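Local coordinates for protein serine protease (Arthrobacter nicotinovorans, PDB 3WY8) that probably hydrolyses peptide bonds as a trypsin-like serine protease with keratinolytic activity, this chain being its protease domain, at residues S26-T31 with T37-G42; P80-S85 with M89-A94; A119-S124 with G202-T207; W175-S180 with Y184-N189. All blocks are in the same frame, centred on the assembly; numbering follows the deposited sequence.

Contact 1: S26-T31 with T37-G42; sequences SGNSVT and TVSTAG
Val30 lays its two methyls over separate neighbours of the facing strand: CG1 sits 3.5 Å from Ser39 OG, and CG2 meets Thr37 CG2 at 3.8 Å. The backbones run antiparallel, with Asn28 and Ser39 forming a hydrogen-bonded pair through Asn28 N to Ser39 O (3.1 Å) and Ser39 N to Asn28 O (2.8 Å). Val30 N then donates to Thr37 O at 3.0 Å. At the other end a side chain takes over: Thr40 OG1, turned away from its own backbone N (chi1 -168°), donates to Ser26 O over 2.9 Å. Gly27 CA comes within 3.2 Å of Ser39 O, close against the facing backbone. Where the strands part, one water links Ser29 OG, which also bonds to Gly111 O, to Thr37 O and another joins Val30 O to Thr37 N. Asn28 and Ser39 lie on one face of the sheet, where the OE1 of Gln185 accepts hydrogen bonds from both Ser39 OG and Asn28 ND2, and Asn28 OD1 bonds to His10 ND1. Ser29 and Val38 form a non-hydrogen-bonded pair on the other face, packed against Leu106 of helix 106-110. This is a buried beta hairpin, two neighbouring strands of the six-stranded N-terminal barrel of the chymotrypsin fold.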
loop_
_atom_site.group_PDB
_atom_site.type_symbol
_atom_site.label_atom_id
_atom_site.label_comp_id
_atom_site.label_asym_id
_atom_site.label_seq_id
_atom_site.Cartn_x
_atom_site.Cartn_y
_atom_site.Cartn_z
ATOM N N SER A 26 5.261 1.983 -0.760
ATOM C CA SER A 26 5.043 1.613 0.628
ATOM C C SER A 26 4.038 0.467 0.660
ATOM O O SER A 26 3.301 0.253 -0.309
ATOM C CB SER A 26 4.516 2.816 1.414
ATOM O OG SER A 26 5.389 3.920 1.261
ATOM N N GLY A 27 4.015 -0.277 1.758
ATOM C CA GLY A 27 3.133 -1.427 1.871
ATOM C C GLY A 27 2.885 -1.831 3.307
ATOM O O GLY A 27 3.396 -1.206 4.243
ATOM N N ASN A 28 2.101 -2.892 3.476
ATOM C CA ASN A 28 1.681 -3.313 4.804
ATOM C C ASN A 28 1.481 -4.815 4.880
ATOM O O ASN A 28 0.873 -5.409 3.985
ATOM C CB ASN A 28 0.376 -2.599 5.171
ATOM C CG ASN A 28 0.010 -2.759 6.626
ATOM O OD1 ASN A 28 0.842 -2.573 7.516
ATOM N ND2 ASN A 28 -1.249 -3.081 6.880
ATOM N N SER A 29 2.001 -5.426 5.946
ATOM C CA SER A 29 1.742 -6.833 6.224
ATOM C C SER A 29 0.277 -6.992 6.642
ATOM O O SER A 29 -0.164 -6.396 7.627
ATOM C CB SER A 29 2.680 -7.353 7.316
ATOM O OG SER A 29 2.376 -8.702 7.652
ATOM N N VAL A 30 -0.475 -7.775 5.871
ATOM C CA VAL A 30 -1.904 -7.978 6.150
ATOM C C VAL A 30 -2.188 -9.427 6.512
ATOM O O VAL A 30 -1.527 -10.342 6.016
ATOM C CB VAL A 30 -2.826 -7.514 4.988
ATOM C CG1 VAL A 30 -2.775 -5.993 4.843
ATOM C CG2 VAL A 30 -2.468 -8.198 3.663
ATOM N N THR A 31 -3.165 -9.625 7.390
ATOM C CA THR A 31 -3.490 -10.965 7.867
ATOM C C THR A 31 -3.900 -11.840 6.687
ATOM O O THR A 31 -4.637 -11.403 5.811
ATOM C CB THR A 31 -4.593 -10.931 8.935
ATOM O OG1 THR A 31 -4.220 -10.006 9.969
ATOM C CG2 THR A 31 -4.790 -12.306 9.546
ATOM N N THR A 37 1.471 -12.182 3.222
ATOM C CA THR A 37 0.817 -11.255 2.298
ATOM C C THR A 37 1.050 -9.794 2.664
ATOM O O THR A 37 0.961 -9.410 3.833
ATOM C CB THR A 37 -0.692 -11.574 2.155
ATOM O OG1 THR A 37 -0.842 -12.944 1.767
ATOM C CG2 THR A 37 -1.357 -10.694 1.094
ATOM N N VAL A 38 1.359 -9.003 1.637
ATOM C CA VAL A 38 1.637 -7.573 1.764
ATOM C C VAL A 38 0.687 -6.811 0.852
ATOM O O VAL A 38 0.601 -7.093 -0.343
ATOM C CB VAL A 38 3.107 -7.242 1.378
ATOM C CG1 VAL A 38 3.325 -5.726 1.268
ATOM C CG2 VAL A 38 4.073 -7.845 2.392
ATOM N N SER A 39 -0.031 -5.844 1.415
ATOM C CA SER A 39 -0.906 -4.993 0.623
ATOM C C SER A 39 -0.135 -3.788 0.082
ATOM O O SER A 39 0.754 -3.257 0.750
ATOM C CB SER A 39 -2.064 -4.503 1.476
ATOM O OG SER A 39 -1.560 -3.724 2.542
ATOM N N THR A 40 -0.496 -3.360 -1.123
ATOM C CA THR A 40 0.126 -2.201 -1.768
ATOM C C THR A 40 -0.777 -1.718 -2.910
ATOM O O THR A 40 -1.900 -2.207 -3.050
ATOM C CB THR A 40 1.590 -2.511 -2.225
ATOM O OG1 THR A 40 2.261 -1.297 -2.591
ATOM C CG2 THR A 40 1.631 -3.509 -3.389
ATOM N N ALA A 41 -0.307 -0.754 -3.698
ATOM C CA ALA A 41 -1.057 -0.294 -4.871
ATOM C C ALA A 41 -0.764 -1.202 -6.053
ATOM O O ALA A 41 0.314 -1.781 -6.134
ATOM C CB ALA A 41 -0.686 1.138 -5.214
ATOM N N GLY A 42 -1.723 -1.322 -6.969
ATOM C CA GLY A 42 -1.500 -2.093 -8.194
ATOM C C GLY A 42 -0.308 -1.534 -8.951
ATOM O O GLY A 42 0.522 -2.289 -9.464
HETATM O O HOH W 1 2.301 -10.793 5.988
HETATM O O HOH W 2 0.085 -12.353 6.205
#

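Contact 2: P80-S85 with M89-A94; sequences PTQWAS and MQYDTA
Trp83 and Tyr91 mark the nearest backbone approach, their CA atoms 5.9 Å apart, where the single helical turn 81-84 faces a short 3-10 segment and an inverse gamma turn centred on Asp92. No direct hydrogen bond crosses between them; side chains do the joining. Trp83 swings its indole away from its backbone N (chi1 -176°) and lays it alongside Asp92, whose carboxylate is nearly parallel to the ring, the planes 12° apart. Asp92 OD1 rides 3.7 Å above one indole face, toward the rim. At the edge of the same indole, Met89 SD lies 3.6 Å from Trp83 CZ3, a Met-aromatic contact near the ring plane. Farther along, Gln82 crosses one face of the Tyr91 ring, its CB 3.3 Å from Tyr91 CD2, while Gln90 CG covers the opposite face. A water bridges the polar ends of Gln82 NE2 and Tyr91 OH. Pro80, the N-cap residue, presses its ring on the backbone: CG is 3.4 Å from Tyr91 O and CD 3.1 Å from Thr93 O, a buried carbonyl with no hydrogen-bonding partner in the model. Asp92 OD2 bonds to His43 ND1, consistent with the Asp-His arm of a Ser-His-Asp triad, and also to Ser190 OG. Trp83, anchored through NE1 to Asn46 O and touching His43, thus lies flat on one side of a carboxylate whose orientation is fixed by those hydrogen bonds.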
loop_
_atom_site.group_PDB
_atom_site.type_symbol
_atom_site.label_atom_id
_atom_site.label_comp_id
_atom_site.label_asym_id
_atom_site.label_seq_id
_atom_site.Cartn_x
_atom_site.Cartn_y
_atom_site.Cartn_z
ATOM N N PRO A 80 -5.834 -7.196 -9.585
ATOM C CA PRO A 80 -7.067 -7.504 -10.306
ATOM C C PRO A 80 -6.882 -7.356 -11.811
ATOM O O PRO A 80 -6.025 -6.577 -12.258
ATOM C CB PRO A 80 -8.069 -6.460 -9.786
ATOM C CG PRO A 80 -7.266 -5.427 -9.102
ATOM C CD PRO A 80 -6.014 -6.093 -8.625
ATOM N N THR A 81 -7.669 -8.112 -12.576
ATOM C CA THR A 81 -7.653 -8.050 -14.039
ATOM C C THR A 81 -7.788 -6.612 -14.522
ATOM O O THR A 81 -7.088 -6.185 -15.448
ATOM C CB THR A 81 -8.813 -8.886 -14.645
ATOM O OG1 THR A 81 -8.800 -10.198 -14.077
ATOM C CG2 THR A 81 -8.678 -8.987 -16.160
ATOM N N GLN A 82 -8.690 -5.875 -13.878
ATOM C CA GLN A 82 -8.961 -4.488 -14.223
ATOM C C GLN A 82 -7.716 -3.618 -14.117
ATOM O O GLN A 82 -7.563 -2.667 -14.886
ATOM C CB GLN A 82 -10.090 -3.924 -13.362
ATOM C CG GLN A 82 -11.461 -4.571 -13.606
ATOM C CD GLN A 82 -11.716 -5.797 -12.740
ATOM O OE1 GLN A 82 -10.786 -6.493 -12.323
ATOM N NE2 GLN A 82 -12.990 -6.068 -12.465
ATOM N N TRP A 83 -6.826 -3.946 -13.180
ATOM C CA TRP A 83 -5.535 -3.266 -13.119
ATOM C C TRP A 83 -4.524 -3.788 -14.149
ATOM O O TRP A 83 -3.996 -3.020 -14.962
ATOM C CB TRP A 83 -4.905 -3.277 -11.711
ATOM C CG TRP A 83 -3.650 -2.469 -11.758
ATOM C CD1 TRP A 83 -2.367 -2.934 -11.818
ATOM C CD2 TRP A 83 -3.568 -1.047 -11.870
ATOM N NE1 TRP A 83 -1.488 -1.885 -11.927
ATOM C CE2 TRP A 83 -2.201 -0.712 -11.960
ATOM C CE3 TRP A 83 -4.523 -0.018 -11.889
ATOM C CZ2 TRP A 83 -1.760 0.605 -12.068
ATOM C CZ3 TRP A 83 -4.085 1.295 -11.993
ATOM C CH2 TRP A 83 -2.711 1.594 -12.079
ATOM N N ALA A 84 -4.240 -5.085 -14.085
ATOM C CA ALA A 84 -3.183 -5.705 -14.880
ATOM C C ALA A 84 -3.441 -5.633 -16.386
ATOM O O ALA A 84 -2.497 -5.542 -17.178
ATOM C CB ALA A 84 -2.983 -7.152 -14.440
ATOM N N SER A 85 -4.718 -5.658 -16.767
ATOM C CA SER A 85 -5.113 -5.664 -18.179
ATOM C C SER A 85 -5.557 -4.299 -18.698
ATOM O O SER A 85 -5.438 -4.024 -19.895
ATOM C CB SER A 85 -6.226 -6.689 -18.416
ATOM O OG SER A 85 -6.529 -6.801 -19.797
ATOM N N MET A 89 -7.779 2.828 -12.619
ATOM C CA MET A 89 -7.475 3.417 -11.304
ATOM C C MET A 89 -8.488 3.067 -10.213
ATOM O O MET A 89 -8.163 3.132 -9.026
ATOM C CB MET A 89 -7.302 4.945 -11.393
ATOM C CG MET A 89 -6.061 5.407 -12.159
ATOM S SD MET A 89 -4.491 4.835 -11.472
ATOM C CE MET A 89 -4.405 5.780 -9.953
ATOM N N GLN A 90 -9.707 2.688 -10.604
ATOM C CA GLN A 90 -10.713 2.264 -9.628
ATOM C C GLN A 90 -10.230 1.074 -8.807
ATOM O O GLN A 90 -10.620 0.907 -7.645
ATOM C CB GLN A 90 -12.040 1.909 -10.309
ATOM C CG GLN A 90 -13.047 1.274 -9.354
ATOM C CD GLN A 90 -14.478 1.329 -9.840
ATOM O OE1 GLN A 90 -14.769 1.841 -10.923
ATOM N NE2 GLN A 90 -15.390 0.797 -9.030
ATOM N N TYR A 91 -9.380 0.255 -9.422
ATOM C CA TYR A 91 -8.938 -0.992 -8.819
ATOM C C TYR A 91 -7.426 -1.013 -8.577
ATOM O O TYR A 91 -6.780 -2.053 -8.715
ATOM C CB TYR A 91 -9.385 -2.176 -9.693
ATOM C CG TYR A 91 -10.868 -2.175 -10.011
ATOM C CD1 TYR A 91 -11.801 -2.608 -9.073
ATOM C CD2 TYR A 91 -11.335 -1.732 -11.250
ATOM C CE1 TYR A 91 -13.169 -2.607 -9.360
ATOM C CE2 TYR A 91 -12.700 -1.737 -11.550
ATOM C CZ TYR A 91 -13.607 -2.174 -10.601
ATOM O OH TYR A 91 -14.956 -2.179 -10.890
ATOM N N ASP A 92 -6.873 0.139 -8.192
ATOM C CA ASP A 92 -5.436 0.266 -7.940
ATOM C C ASP A 92 -5.064 -0.248 -6.546
ATOM O O ASP A 92 -4.706 0.520 -5.653
ATOM C CB ASP A 92 -4.976 1.722 -8.143
ATOM C CG ASP A 92 -3.458 1.872 -8.131
ATOM O OD1 ASP A 92 -2.748 0.855 -8.293
ATOM O OD2 ASP A 92 -2.979 3.020 -7.967
ATOM N N THR A 93 -5.172 -1.560 -6.371
ATOM C CA THR A 93 -4.690 -2.236 -5.177
ATOM C C THR A 93 -4.210 -3.606 -5.609
ATOM O O THR A 93 -4.768 -4.203 -6.531
ATOM C CB THR A 93 -5.785 -2.371 -4.091
ATOM O OG1 THR A 93 -6.155 -1.070 -3.622
ATOM C CG2 THR A 93 -5.293 -3.188 -2.896
ATOM N N ALA A 94 -3.164 -4.086 -4.951
ATOM C CA ALA A 94 -2.624 -5.401 -5.236
ATOM C C ALA A 94 -1.974 -5.987 -3.993
ATOM O O ALA A 94 -1.771 -5.295 -2.995
ATOM C CB ALA A 94 -1.629 -5.323 -6.387
HETATM O O HOH W 3 -15.055 -3.734 -13.169
#

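Contact 3: A119-S124 with G202-T207; sequences AARGLS and GPYWGT
Tyr204 and Ala119 make the tight part of this small contact: the phenol OH donates to Ala119 O over 2.6 Å, in the carbonyl plane and on a lone pair. The carbonyl oxygen lies at the edge of the ring, 3.2 Å from Tyr204 CE1, so donor and aromatic edge meet it together. With CG anti to the backbone N (chi1 179°), the Tyr204 side chain reaches straight across to the other segment. Alongside, a water ties the backbones, accepting from Ala119 N at 2.8 Å and donating to Trp205 O. The two segments are loops of the chymotrypsin fold: 119-124 ends the connection between the barrels and leads into strand 124-129, while 202-207 leaves strand 199-202 and enters the C-terminal helix, with Gly206 as N-cap. Trp205, the centre of an inverse gamma turn, sends its indole away from this contact to meet the ring of Phe117, the planes about 15° apart, and to bond through NE1 with Thr93 OG1. The solvent side is looser. Exposed Arg121 crosses Tyr204 at a slant, its guanidinium 40° from the ring plane and its NH1 3.8 Å from Tyr204 CD1. A bend at chi3 brings that group round, and its bonds are made elsewhere, from NH2 to Asn150 OD1 and from NH1 to Ala158 O.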
loop_
_atom_site.group_PDB
_atom_site.type_symbol
_atom_site.label_atom_id
_atom_site.label_comp_id
_atom_site.label_asym_id
_atom_site.label_seq_id
_atom_site.Cartn_x
_atom_site.Cartn_y
_atom_site.Cartn_z
ATOM N N ALA A 119 -16.993 -1.910 2.995
ATOM C CA ALA A 119 -17.337 -1.048 4.118
ATOM C C ALA A 119 -18.009 0.230 3.623
ATOM O O ALA A 119 -18.144 0.450 2.416
ATOM C CB ALA A 119 -16.092 -0.720 4.934
ATOM N N ALA A 120 -18.431 1.065 4.563
ATOM C CA ALA A 120 -19.073 2.335 4.235
ATOM C C ALA A 120 -18.113 3.301 3.537
ATOM O O ALA A 120 -16.901 3.241 3.742
ATOM C CB ALA A 120 -19.615 2.969 5.493
ATOM N N ARG A 121 -18.678 4.184 2.714
ATOM C CA ARG A 121 -17.939 5.317 2.151
ATOM C C ARG A 121 -18.006 6.463 3.153
ATOM O O ARG A 121 -19.022 6.646 3.817
ATOM C CB ARG A 121 -18.564 5.756 0.827
ATOM C CG ARG A 121 -18.523 4.697 -0.267
ATOM C CD ARG A 121 -19.048 5.239 -1.591
ATOM N NE ARG A 121 -18.173 6.267 -2.152
ATOM C CZ ARG A 121 -17.056 6.024 -2.840
ATOM N NH1 ARG A 121 -16.656 4.777 -3.072
ATOM N NH2 ARG A 121 -16.332 7.038 -3.299
ATOM N N GLY A 122 -16.924 7.225 3.274
ATOM C CA GLY A 122 -16.921 8.400 4.142
ATOM C C GLY A 122 -16.428 8.160 5.556
ATOM O O GLY A 122 -16.681 8.971 6.450
ATOM N N LEU A 123 -15.713 7.055 5.766
ATOM C CA LEU A 123 -15.091 6.784 7.059
ATOM C C LEU A 123 -13.890 7.699 7.302
ATOM O O LEU A 123 -13.396 8.347 6.375
ATOM C CB LEU A 123 -14.657 5.316 7.160
ATOM C CG LEU A 123 -15.760 4.247 7.152
ATOM C CD1 LEU A 123 -15.138 2.859 7.076
ATOM C CD2 LEU A 123 -16.664 4.371 8.370
ATOM N N SER A 124 -13.444 7.759 8.555
ATOM C CA SER A 124 -12.226 8.487 8.908
ATOM C C SER A 124 -11.040 7.533 8.898
ATOM O O SER A 124 -11.174 6.364 9.266
ATOM C CB SER A 124 -12.378 9.159 10.270
ATOM O OG SER A 124 -13.350 10.186 10.190
ATOM N N GLY A 202 -7.384 7.155 -2.445
ATOM C CA GLY A 202 -7.251 5.706 -2.366
ATOM C C GLY A 202 -8.499 5.025 -2.892
ATOM O O GLY A 202 -9.608 5.549 -2.731
ATOM N N PRO A 203 -8.339 3.846 -3.517
ATOM C CA PRO A 203 -9.493 3.159 -4.098
ATOM C C PRO A 203 -10.434 2.564 -3.049
ATOM O O PRO A 203 -10.018 2.246 -1.927
ATOM C CB PRO A 203 -8.855 2.029 -4.910
ATOM C CG PRO A 203 -7.580 1.756 -4.213
ATOM C CD PRO A 203 -7.090 3.102 -3.754
ATOM N N TYR A 204 -11.698 2.420 -3.431
ATOM C CA TYR A 204 -12.672 1.759 -2.586
ATOM C C TYR A 204 -12.364 0.265 -2.541
ATOM O O TYR A 204 -12.208 -0.376 -3.582
ATOM C CB TYR A 204 -14.089 1.986 -3.117
ATOM C CG TYR A 204 -15.124 1.281 -2.280
ATOM C CD1 TYR A 204 -15.523 1.807 -1.052
ATOM C CD2 TYR A 204 -15.683 0.073 -2.700
ATOM C CE1 TYR A 204 -16.460 1.155 -0.264
ATOM C CE2 TYR A 204 -16.627 -0.588 -1.921
ATOM C CZ TYR A 204 -17.010 -0.040 -0.707
ATOM O OH TYR A 204 -17.946 -0.688 0.062
ATOM N N TRP A 205 -12.261 -0.282 -1.336
ATOM C CA TRP A 205 -11.993 -1.706 -1.185
ATOM C C TRP A 205 -13.286 -2.513 -1.249
ATOM O O TRP A 205 -13.948 -2.752 -0.233
ATOM C CB TRP A 205 -11.182 -1.979 0.084
ATOM C CG TRP A 205 -9.697 -1.901 -0.160
ATOM C CD1 TRP A 205 -9.061 -1.244 -1.181
ATOM C CD2 TRP A 205 -8.669 -2.503 0.630
ATOM N NE1 TRP A 205 -7.704 -1.408 -1.076
ATOM C CE2 TRP A 205 -7.434 -2.173 0.031
ATOM C CE3 TRP A 205 -8.670 -3.288 1.790
ATOM C CZ2 TRP A 205 -6.208 -2.606 0.552
ATOM C CZ3 TRP A 205 -7.449 -3.721 2.307
ATOM C CH2 TRP A 205 -6.238 -3.381 1.686
ATOM N N GLY A 206 -13.637 -2.911 -2.471
ATOM C CA GLY A 206 -14.876 -3.625 -2.732
ATOM C C GLY A 206 -14.661 -5.073 -3.114
ATOM O O GLY A 206 -13.640 -5.663 -2.784
ATOM N N THR A 207 -15.635 -5.645 -3.816
ATOM C CA THR A 207 -15.616 -7.077 -4.119
ATOM C C THR A 207 -14.484 -7.503 -5.056
ATOM O O THR A 207 -13.963 -8.607 -4.922
ATOM C CB THR A 207 -16.965 -7.550 -4.699
ATOM O OG1 THR A 207 -17.359 -6.670 -5.759
ATOM C CG2 THR A 207 -18.036 -7.559 -3.610
HETATM O O HOH W 4 -14.618 -0.904 1.807
#

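Contact 4: W175-S180 with Y184-N189; sequences WFIGNS and YQNSVN
A beta hairpin of the C-terminal barrel, strands 174-177 and 185-188, is held here by Trp175 and Ile177 against 184-189. Trp175 N donates to Ser187 O, Asn186 N returns a bond to Trp175 O, and Ile177 N reaches Tyr184 O, each over 2.9 Å; the last two lie nearly in line with their C=O bonds. Ser187 O is gripped twice: Trp175 N approaches from one face of its carbonyl plane, Gln185 NE2 (3.0 Å) from the other, so NE2 anchors the Gln185 amide, whose OE1 bonds to Ser39 OG of the first barrel. The Trp175 indole lies over Ser187, whose CB stands 3.4 Å above the ring, offset toward the rim. Its NE1 then donates to Asn189 OD1 at 2.8 Å, a bent bond (140° at H), with amide and ring planes 62° apart. In trypsin-like enzymes the chain beyond this second strand forms part of the substrate cleft, and here Asn189 directly precedes Ser190, the hydroxyl partner of Asp92. The Asn189 amide is fixed further by Ser127 OG on OD1 and by Ser170 O on ND2. Ser187 OG is held by Pro203 O, whereas buried Ser187 N has no partner in the model. Near the turn, the Ile177 and Asn186 side chains cross, Ile177 CG1 3.6 Å from Asn186 CB, and a water joins Ile177 O to Tyr184 N.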
loop_
_atom_site.group_PDB
_atom_site.type_symbol
_atom_site.label_atom_id
_atom_site.label_comp_id
_atom_site.label_asym_id
_atom_site.label_seq_id
_atom_site.Cartn_x
_atom_site.Cartn_y
_atom_site.Cartn_z
ATOM N N TRP A 175 -4.160 2.623 4.402
ATOM C CA TRP A 175 -5.179 3.434 5.060
ATOM C C TRP A 175 -5.827 2.579 6.135
ATOM O O TRP A 175 -6.403 1.530 5.828
ATOM C CB TRP A 175 -6.277 3.834 4.068
ATOM C CG TRP A 175 -5.929 4.912 3.098
ATOM C CD1 TRP A 175 -4.715 5.148 2.520
ATOM C CD2 TRP A 175 -6.829 5.881 2.551
ATOM N NE1 TRP A 175 -4.798 6.219 1.662
ATOM C CE2 TRP A 175 -6.086 6.687 1.661
ATOM C CE3 TRP A 175 -8.193 6.149 2.730
ATOM C CZ2 TRP A 175 -6.660 7.751 0.956
ATOM C CZ3 TRP A 175 -8.767 7.206 2.029
ATOM C CH2 TRP A 175 -8.000 7.992 1.150
ATOM N N PHE A 176 -5.747 3.026 7.384
ATOM C CA PHE A 176 -6.433 2.332 8.475
ATOM C C PHE A 176 -7.682 3.095 8.864
ATOM O O PHE A 176 -7.636 4.316 9.023
ATOM C CB PHE A 176 -5.522 2.185 9.698
ATOM C CG PHE A 176 -4.266 1.408 9.425
ATOM C CD1 PHE A 176 -4.294 0.021 9.365
ATOM C CD2 PHE A 176 -3.057 2.068 9.223
ATOM C CE1 PHE A 176 -3.128 -0.707 9.102
ATOM C CE2 PHE A 176 -1.893 1.353 8.962
ATOM C CZ PHE A 176 -1.925 -0.034 8.899
ATOM N N ILE A 177 -8.802 2.386 8.999
ATOM C CA ILE A 177 -10.024 3.005 9.523
ATOM C C ILE A 177 -9.743 3.456 10.950
ATOM O O ILE A 177 -9.247 2.676 11.759
ATOM C CB ILE A 177 -11.223 2.034 9.540
ATOM C CG1 ILE A 177 -11.526 1.520 8.129
ATOM C CG2 ILE A 177 -12.457 2.722 10.143
ATOM C CD1 ILE A 177 -12.462 0.306 8.099
ATOM N N GLY A 178 -10.055 4.714 11.249
ATOM C CA GLY A 178 -9.826 5.250 12.588
ATOM C C GLY A 178 -8.587 6.116 12.666
ATOM O O GLY A 178 -8.247 6.808 11.702
ATOM N N ASN A 179 -7.909 6.067 13.813
ATOM C CA ASN A 179 -6.791 6.975 14.094
ATOM C C ASN A 179 -5.484 6.299 14.504
ATOM O O ASN A 179 -4.598 6.947 15.073
ATOM C CB ASN A 179 -7.205 8.000 15.162
ATOM C CG ASN A 179 -7.539 7.360 16.508
ATOM O OD1 ASN A 179 -7.413 6.142 16.696
ATOM N ND2 ASN A 179 -7.967 8.190 17.459
ATOM N N SER A 180 -5.361 5.006 14.214
ATOM C CA SER A 180 -4.212 4.225 14.672
ATOM C C SER A 180 -3.706 3.234 13.627
ATOM O O SER A 180 -4.482 2.704 12.835
ATOM C CB SER A 180 -4.564 3.473 15.962
ATOM O OG SER A 180 -3.508 2.611 16.349
ATOM N N TYR A 184 -7.840 -1.664 11.296
ATOM C CA TYR A 184 -8.083 -2.433 10.082
ATOM C C TYR A 184 -7.711 -1.627 8.849
ATOM O O TYR A 184 -8.062 -0.450 8.745
ATOM C CB TYR A 184 -9.553 -2.822 9.983
ATOM C CG TYR A 184 -9.979 -3.863 10.986
ATOM C CD1 TYR A 184 -9.832 -5.220 10.709
ATOM C CD2 TYR A 184 -10.526 -3.490 12.208
ATOM C CE1 TYR A 184 -10.222 -6.187 11.627
ATOM C CE2 TYR A 184 -10.921 -4.449 13.137
ATOM C CZ TYR A 184 -10.763 -5.791 12.837
ATOM O OH TYR A 184 -11.156 -6.742 13.749
ATOM N N GLN A 185 -7.015 -2.264 7.910
ATOM C CA GLN A 185 -6.719 -1.622 6.631
ATOM C C GLN A 185 -7.931 -1.675 5.703
ATOM O O GLN A 185 -8.599 -2.702 5.608
ATOM C CB GLN A 185 -5.504 -2.254 5.951
ATOM C CG GLN A 185 -5.149 -1.542 4.637
ATOM C CD GLN A 185 -3.816 -1.957 4.043
ATOM O OE1 GLN A 185 -3.122 -2.829 4.565
ATOM N NE2 GLN A 185 -3.454 -1.319 2.931
ATOM N N ASN A 186 -8.204 -0.570 5.014
ATOM C CA ASN A 186 -9.381 -0.482 4.155
ATOM C C ASN A 186 -9.151 0.311 2.859
ATOM O O ASN A 186 -10.087 0.537 2.099
ATOM C CB ASN A 186 -10.568 0.067 4.964
ATOM C CG ASN A 186 -11.873 0.102 4.176
ATOM O OD1 ASN A 186 -12.508 1.152 4.080
ATOM N ND2 ASN A 186 -12.281 -1.041 3.613
ATOM N N SER A 187 -7.902 0.724 2.618
ATOM C CA SER A 187 -7.479 1.283 1.324
ATOM C C SER A 187 -5.957 1.404 1.273
ATOM O O SER A 187 -5.265 0.990 2.209
ATOM C CB SER A 187 -8.147 2.637 1.041
ATOM O OG SER A 187 -7.948 3.018 -0.315
ATOM N N VAL A 188 -5.446 1.948 0.167
ATOM C CA VAL A 188 -4.024 2.266 0.003
ATOM C C VAL A 188 -3.875 3.643 -0.632
ATOM O O VAL A 188 -4.784 4.119 -1.307
ATOM C CB VAL A 188 -3.278 1.235 -0.890
ATOM C CG1 VAL A 188 -3.216 -0.129 -0.216
ATOM C CG2 VAL A 188 -3.922 1.130 -2.276
ATOM N N ASN A 189 -2.730 4.286 -0.415
ATOM C CA ASN A 189 -2.385 5.496 -1.161
ATOM C C ASN A 189 -2.248 5.191 -2.654
ATOM O O ASN A 189 -1.461 4.326 -3.044
ATOM C CB ASN A 189 -1.074 6.088 -0.639
ATOM C CG ASN A 189 -1.149 6.482 0.822
ATOM O OD1 ASN A 189 -2.157 7.017 1.285
ATOM N ND2 ASN A 189 -0.068 6.231 1.557
HETATM O O HOH W 5 -9.799 0.043 12.388
#

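How the contacts relate
Contact 1 belongs to the N-terminal six-stranded barrel and contact 4 to the second sheet, their centres about 12 Å apart across the domain interface. Contact 2 follows contact 1 along the chain, about 14 Å away centre to centre; its end enters strand 94-98, which pairs with strand 37-40 through Ala94 and Thr40. The hairpin of contact 4 falls in sequence between the two segments of contact 3, and their centres lie about 10 Å apart, with Ser124 O and Gly178 N joining them. Pro203 of contact 3 packs on Thr93 of contact 2. Contacts 1, 2 and 4 lie near the barrel junction, where trypsin-like proteases place their catalytic residues, and contact 3 at the surface.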